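Local coordinates for protein beta-gamma-crystallin (Geodia cydonium, PDB 4IAU) that binds calcium and belongs to the beta/gamma-crystallin family of Greek key proteins, though its biological function is unknown, at residues Ser2-Gln16 with Thr27-Phe41. Residues are numbered along the deposited sequence; the frame is centred on the assembly and turned at random.
With GOL (glycerol), chain F.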
loop_
_atom_site.group_PDB
_atom_site.type_symbol
_atom_site.label_atom_id
_atom_site.label_comp_id
_atom_site.label_asym_id
_atom_site.label_seq_id
_atom_site.Cartn_x
_atom_site.Cartn_y
_atom_site.Cartn_z
ATOM N N SER A 2 17.544 -4.522 7.723
ATOM C CA SER A 2 16.212 -4.058 7.429
ATOM C C SER A 2 15.977 -4.141 5.941
ATOM O O SER A 2 16.878 -3.804 5.172
ATOM C CB SER A 2 16.001 -2.587 7.836
ATOM O OG SER A 2 16.991 -1.803 7.172
ATOM N N THR A 3 14.779 -4.525 5.573
ATOM C CA THR A 3 14.365 -4.623 4.196
ATOM C C THR A 3 13.678 -3.358 3.651
ATOM O O THR A 3 13.712 -3.093 2.417
ATOM C CB THR A 3 13.433 -5.845 4.030
ATOM O OG1 THR A 3 14.152 -6.964 4.575
ATOM C CG2 THR A 3 13.381 -6.094 2.567
ATOM N N ALA A 4 13.066 -2.575 4.479
ATOM C CA ALA A 4 12.515 -1.255 4.115
ATOM C C ALA A 4 12.976 -0.265 5.169
ATOM O O ALA A 4 13.051 -0.601 6.351
ATOM C CB ALA A 4 11.005 -1.320 4.039
ATOM N N LYS A 5 13.257 0.975 4.733
ATOM C CA LYS A 5 13.775 1.971 5.657
ATOM C C LYS A 5 13.434 3.359 5.149
ATOM O O LYS A 5 13.576 3.636 3.947
ATOM C CB LYS A 5 15.271 1.776 5.865
ATOM C CG LYS A 5 15.832 2.474 7.070
ATOM C CD LYS A 5 17.324 2.128 7.259
ATOM C CE LYS A 5 17.842 2.792 8.519
ATOM N NZ LYS A 5 19.311 2.443 8.639
ATOM N N VAL A 6 13.025 4.227 6.047
ATOM C CA VAL A 6 12.736 5.614 5.733
ATOM C C VAL A 6 13.259 6.501 6.864
ATOM O O VAL A 6 13.134 6.169 8.022
ATOM C CB VAL A 6 11.232 5.837 5.445
ATOM C CG1 VAL A 6 10.369 5.489 6.663
ATOM C CG2 VAL A 6 10.965 7.256 4.980
ATOM N N THR A 7 13.802 7.645 6.470
ATOM C CA THR A 7 14.180 8.684 7.386
ATOM C C THR A 7 13.133 9.802 7.325
ATOM O O THR A 7 12.747 10.242 6.243
ATOM C CB THR A 7 15.535 9.302 6.998
ATOM O OG1 THR A 7 16.548 8.303 7.092
ATOM C CG2 THR A 7 15.904 10.506 7.893
ATOM N N LEU A 8 12.682 10.242 8.497
ATOM C CA LEU A 8 11.740 11.328 8.632
ATOM C C LEU A 8 12.345 12.382 9.534
ATOM O O LEU A 8 13.042 12.091 10.496
ATOM C CB LEU A 8 10.392 10.866 9.217
ATOM C CG LEU A 8 9.598 9.904 8.314
ATOM C CD1 LEU A 8 8.443 9.312 9.060
ATOM C CD2 LEU A 8 9.154 10.618 7.091
ATOM N N VAL A 9 12.114 13.655 9.175
ATOM C CA VAL A 9 12.706 14.791 9.874
ATOM C C VAL A 9 11.608 15.787 10.231
ATOM O O VAL A 9 10.730 16.104 9.426
ATOM C CB VAL A 9 13.791 15.462 9.008
ATOM C CG1 VAL A 9 14.526 16.522 9.819
ATOM C CG2 VAL A 9 14.766 14.465 8.440
ATOM N N THR A 10 11.640 16.276 11.479
ATOM C CA THR A 10 10.713 17.280 11.956
ATOM C C THR A 10 11.078 18.642 11.414
ATOM O O THR A 10 12.198 18.889 10.999
ATOM C CB THR A 10 10.657 17.323 13.490
ATOM O OG1 THR A 10 11.884 17.872 13.914
ATOM C CG2 THR A 10 10.401 15.984 14.095
ATOM N N SER A 11 10.141 19.588 11.535
ATOM C CA SER A 11 10.432 20.959 11.125
ATOM C C SER A 11 11.570 21.528 11.961
ATOM O O SER A 11 12.272 22.419 11.510
ATOM C CB SER A 11 9.187 21.837 11.283
ATOM O OG SER A 11 8.771 21.909 12.614
ATOM N N GLY A 12 11.733 21.070 13.202
ATOM C CA GLY A 12 12.797 21.539 14.070
ATOM C C GLY A 12 14.139 20.972 13.804
ATOM O O GLY A 12 15.106 21.416 14.399
ATOM N N GLY A 13 14.232 19.965 12.919
ATOM C CA GLY A 13 15.473 19.340 12.556
ATOM C C GLY A 13 15.810 18.030 13.169
ATOM O O GLY A 13 16.934 17.592 13.030
ATOM N N SER A 14 14.929 17.392 13.882
ATOM C CA SER A 14 15.169 16.110 14.532
ATOM C C SER A 14 14.777 14.982 13.594
ATOM O O SER A 14 13.729 15.048 12.949
ATOM C CB SER A 14 14.450 15.959 15.868
ATOM O OG SER A 14 13.053 15.974 15.647
ATOM N N SER A 15 15.523 13.933 13.568
ATOM C CA SER A 15 15.352 12.852 12.594
ATOM C C SER A 15 15.178 11.524 13.289
ATOM O O SER A 15 15.733 11.267 14.357
ATOM C CB SER A 15 16.496 12.814 11.618
ATOM O OG SER A 15 17.739 12.729 12.254
ATOM N N GLN A 16 14.420 10.643 12.616
ATOM C CA GLN A 16 14.281 9.267 13.070
ATOM C C GLN A 16 14.142 8.382 11.856
ATOM O O GLN A 16 13.515 8.755 10.861
ATOM C CB GLN A 16 13.040 9.129 13.965
ATOM C CG GLN A 16 12.969 7.787 14.677
ATOM C CD GLN A 16 11.882 7.689 15.691
ATOM O OE1 GLN A 16 11.082 8.603 15.868
ATOM N NE2 GLN A 16 11.827 6.556 16.392
ATOM N N THR A 27 5.104 12.151 16.933
ATOM C CA THR A 27 5.898 13.208 16.385
ATOM C C THR A 27 5.318 13.684 15.063
ATOM O O THR A 27 4.869 12.874 14.266
ATOM C CB THR A 27 7.337 12.719 16.143
ATOM O OG1 THR A 27 7.957 12.438 17.407
ATOM C CG2 THR A 27 8.217 13.793 15.503
ATOM N N ASP A 28 5.337 14.988 14.833
ATOM C CA ASP A 28 4.967 15.596 13.561
ATOM C C ASP A 28 6.207 15.695 12.687
ATOM O O ASP A 28 7.161 16.425 13.014
ATOM C CB ASP A 28 4.374 16.968 13.746
ATOM C CG ASP A 28 3.008 17.008 14.390
ATOM O OD1 ASP A 28 2.358 15.984 14.516
ATOM O OD2 ASP A 28 2.584 18.122 14.745
ATOM N N PHE A 29 6.227 14.977 11.566
ATOM C CA PHE A 29 7.319 15.017 10.623
ATOM C C PHE A 29 6.991 15.886 9.425
ATOM O O PHE A 29 5.818 15.936 8.989
ATOM C CB PHE A 29 7.698 13.605 10.210
ATOM C CG PHE A 29 8.316 12.753 11.315
ATOM C CD1 PHE A 29 9.599 13.038 11.773
ATOM C CD2 PHE A 29 7.657 11.677 11.878
ATOM C CE1 PHE A 29 10.190 12.279 12.753
ATOM C CE2 PHE A 29 8.266 10.910 12.811
ATOM C CZ PHE A 29 9.530 11.188 13.273
ATOM N N ALA A 30 8.006 16.518 8.881
ATOM C CA ALA A 30 7.860 17.464 7.771
ATOM C C ALA A 30 8.626 17.041 6.507
ATOM O O ALA A 30 8.225 17.483 5.424
ATOM C CB ALA A 30 8.314 18.836 8.209
ATOM N N ARG A 31 9.711 16.306 6.618
ATOM C CA ARG A 31 10.549 15.938 5.469
ATOM C C ARG A 31 10.838 14.450 5.534
ATOM O O ARG A 31 10.787 13.824 6.594
ATOM C CB ARG A 31 11.843 16.761 5.421
ATOM C CG ARG A 31 11.579 18.232 5.206
ATOM C CD ARG A 31 12.847 19.041 4.829
ATOM N NE ARG A 31 13.748 19.070 5.874
ATOM C CZ ARG A 31 15.054 19.259 5.792
ATOM N NH1 ARG A 31 15.714 19.347 4.647
ATOM N NH2 ARG A 31 15.685 19.254 6.940
ATOM N N VAL A 32 11.155 13.907 4.358
ATOM C CA VAL A 32 11.251 12.453 4.189
ATOM C C VAL A 32 12.357 12.101 3.214
ATOM O O VAL A 32 12.578 12.801 2.212
ATOM C CB VAL A 32 9.895 11.925 3.672
ATOM C CG1 VAL A 32 9.483 12.551 2.340
ATOM C CG2 VAL A 32 9.885 10.382 3.581
ATOM N N ARG A 33 12.981 10.952 3.446
ATOM C CA ARG A 33 13.834 10.280 2.482
ATOM C C ARG A 33 13.668 8.766 2.660
ATOM O O ARG A 33 14.118 8.217 3.653
ATOM C CB ARG A 33 15.295 10.643 2.621
ATOM C CG ARG A 33 16.192 9.981 1.600
ATOM C CD ARG A 33 17.622 10.343 1.794
ATOM N NE ARG A 33 18.504 9.501 1.010
ATOM C CZ ARG A 33 19.825 9.564 1.058
ATOM N NH1 ARG A 33 20.404 10.480 1.829
ATOM N NH2 ARG A 33 20.497 8.671 0.334
ATOM N N VAL A 34 13.010 8.118 1.682
ATOM C CA VAL A 34 12.978 6.664 1.653
ATOM C C VAL A 34 14.346 6.163 1.199
ATOM O O VAL A 34 14.800 6.518 0.103
ATOM C CB VAL A 34 11.896 6.141 0.702
ATOM C CG1 VAL A 34 12.022 4.642 0.559
ATOM C CG2 VAL A 34 10.517 6.516 1.200
ATOM N N THR A 35 15.015 5.383 2.036
ATOM C CA THR A 35 16.344 4.862 1.691
ATOM C C THR A 35 16.282 3.412 1.213
ATOM O O THR A 35 17.174 3.029 0.443
ATOM C CB THR A 35 17.292 5.040 2.860
ATOM O OG1 THR A 35 16.795 4.338 3.978
ATOM C CG2 THR A 35 17.474 6.528 3.162
ATOM N N LYS A 36 15.276 2.650 1.600
ATOM C CA LYS A 36 15.097 1.285 1.122
ATOM C C LYS A 36 13.605 1.001 1.012
ATOM O O LYS A 36 12.838 1.231 1.930
ATOM C CB LYS A 36 15.695 0.223 2.046
ATOM C CG LYS A 36 17.164 0.355 2.346
ATOM C CD LYS A 36 17.577 -0.763 3.365
ATOM C CE LYS A 36 18.981 -0.612 3.752
ATOM N NZ LYS A 36 19.175 -1.665 4.821
ATOM N N GLY A 37 13.214 0.438 -0.123
ATOM C CA GLY A 37 11.862 -0.060 -0.305
ATOM C C GLY A 37 10.929 1.007 -0.855
ATOM O O GLY A 37 11.319 1.913 -1.590
HETATM N N MSE A 38 9.641 0.852 -0.537
HETATM C CA MSE A 38 8.583 1.740 -0.977
HETATM C C MSE A 38 7.651 1.956 0.218
HETATM O O MSE A 38 7.321 0.986 0.901
HETATM C CB MSE A 38 7.793 1.136 -2.128
HETATM C CG MSE A 38 8.587 1.003 -3.390
HETATM SE SE MSE A 38 7.437 0.376 -4.851
HETATM C CE MSE A 38 5.754 0.681 -3.979
ATOM N N TRP A 39 7.251 3.191 0.457
ATOM C CA TRP A 39 6.461 3.513 1.603
ATOM C C TRP A 39 5.227 4.330 1.215
ATOM O O TRP A 39 5.266 5.103 0.276
ATOM C CB TRP A 39 7.278 4.320 2.631
ATOM C CG TRP A 39 8.369 3.533 3.281
ATOM C CD1 TRP A 39 9.534 3.107 2.707
ATOM C CD2 TRP A 39 8.385 3.050 4.619
ATOM N NE1 TRP A 39 10.287 2.399 3.624
ATOM C CE2 TRP A 39 9.606 2.359 4.807
ATOM C CE3 TRP A 39 7.504 3.176 5.721
ATOM C CZ2 TRP A 39 9.948 1.769 6.041
ATOM C CZ3 TRP A 39 7.834 2.590 6.940
ATOM C CH2 TRP A 39 9.056 1.891 7.075
ATOM N N ILE A 40 4.174 4.203 2.008
ATOM C CA ILE A 40 2.971 4.996 1.826
ATOM C C ILE A 40 2.729 5.736 3.124
ATOM O O ILE A 40 2.827 5.172 4.224
ATOM C CB ILE A 40 1.724 4.154 1.446
ATOM C CG1 ILE A 40 2.063 3.120 0.394
ATOM C CG2 ILE A 40 0.608 5.085 0.977
ATOM C CD1 ILE A 40 1.004 2.143 0.051
ATOM N N PHE A 41 2.416 7.021 2.992
ATOM C CA PHE A 41 2.158 7.957 4.075
ATOM C C PHE A 41 0.716 8.411 4.004
ATOM O O PHE A 41 0.194 8.630 2.902
ATOM C CB PHE A 41 3.108 9.156 4.030
ATOM C CG PHE A 41 4.571 8.712 4.022
ATOM C CD1 PHE A 41 5.142 8.327 2.803
ATOM C CD2 PHE A 41 5.305 8.656 5.204
ATOM C CE1 PHE A 41 6.437 7.826 2.846
ATOM C CE2 PHE A 41 6.576 8.125 5.215
ATOM C CZ PHE A 41 7.111 7.700 4.026
HETATM C C1 GOL F . 20.214 -0.379 8.932
HETATM O O1 GOL F . 18.801 -0.748 9.127
HETATM C C2 GOL F . 20.554 -1.123 7.682
HETATM O O2 GOL F . 19.247 -1.565 7.305
HETATM C C3 GOL F . 21.281 -0.427 6.568
HETATM O O3 GOL F . 20.649 0.803 6.025
HETATM O O HOH W 1 16.916 5.602 6.360
HETATM O O HOH W 2 13.636 19.862 8.820
HETATM O O HOH W 3 7.486 18.954 12.155
#
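The carbonyl oxygen of Lys-36 is gripped by two donors: Lys-5 N at 2.8 Å, and the indole Trp-39 NE1 at 3.3 Å, which meets it in the ring plane. Lys-5 O in turn takes the amides of both Thr-35 and Lys-36, a classic beta bulge; a second bulge sets Ala-30 and Arg-31 against Val-9 O. Between them the antiparallel strands pair regularly, Thr-7 N reaching Arg-33 O almost straight (174°). Gly-37 suits its turn: its phi of 90° calls for glycine, and a CB would press on Ala-4 CB. On the buried face, apolar Val-6 branches two ways: chi1 61° turns CG1 onto the Trp-39 six-membered ring, 3.5 Å above its centre (CH-pi), and sends CG2 to Val-32. With an alanine instead of Trp-39, Val-6 CG1 is likely to lose its aromatic floor and Lys-36 O one donor. Phe-29 is flanked toward its rim by Leu-8 CB on one face (CH-pi) and Thr-27 CG2 on the opposite face. Polar threonines suit the outer side: one water joins Thr-7 OG1 to Thr-35 OG1, and Thr-7 OG1 also hydrogen-bonds Asp-17 OD1. In this Greek key domain, strands 5-9 and 31-36 lie between 15-18 and 67-68; Val-6 and Leu-8 point to the second sheet, where Trp-39 of strand 38-42 lies beside 75-78, and Leu-8 and Trp-39 both touch Phe-76.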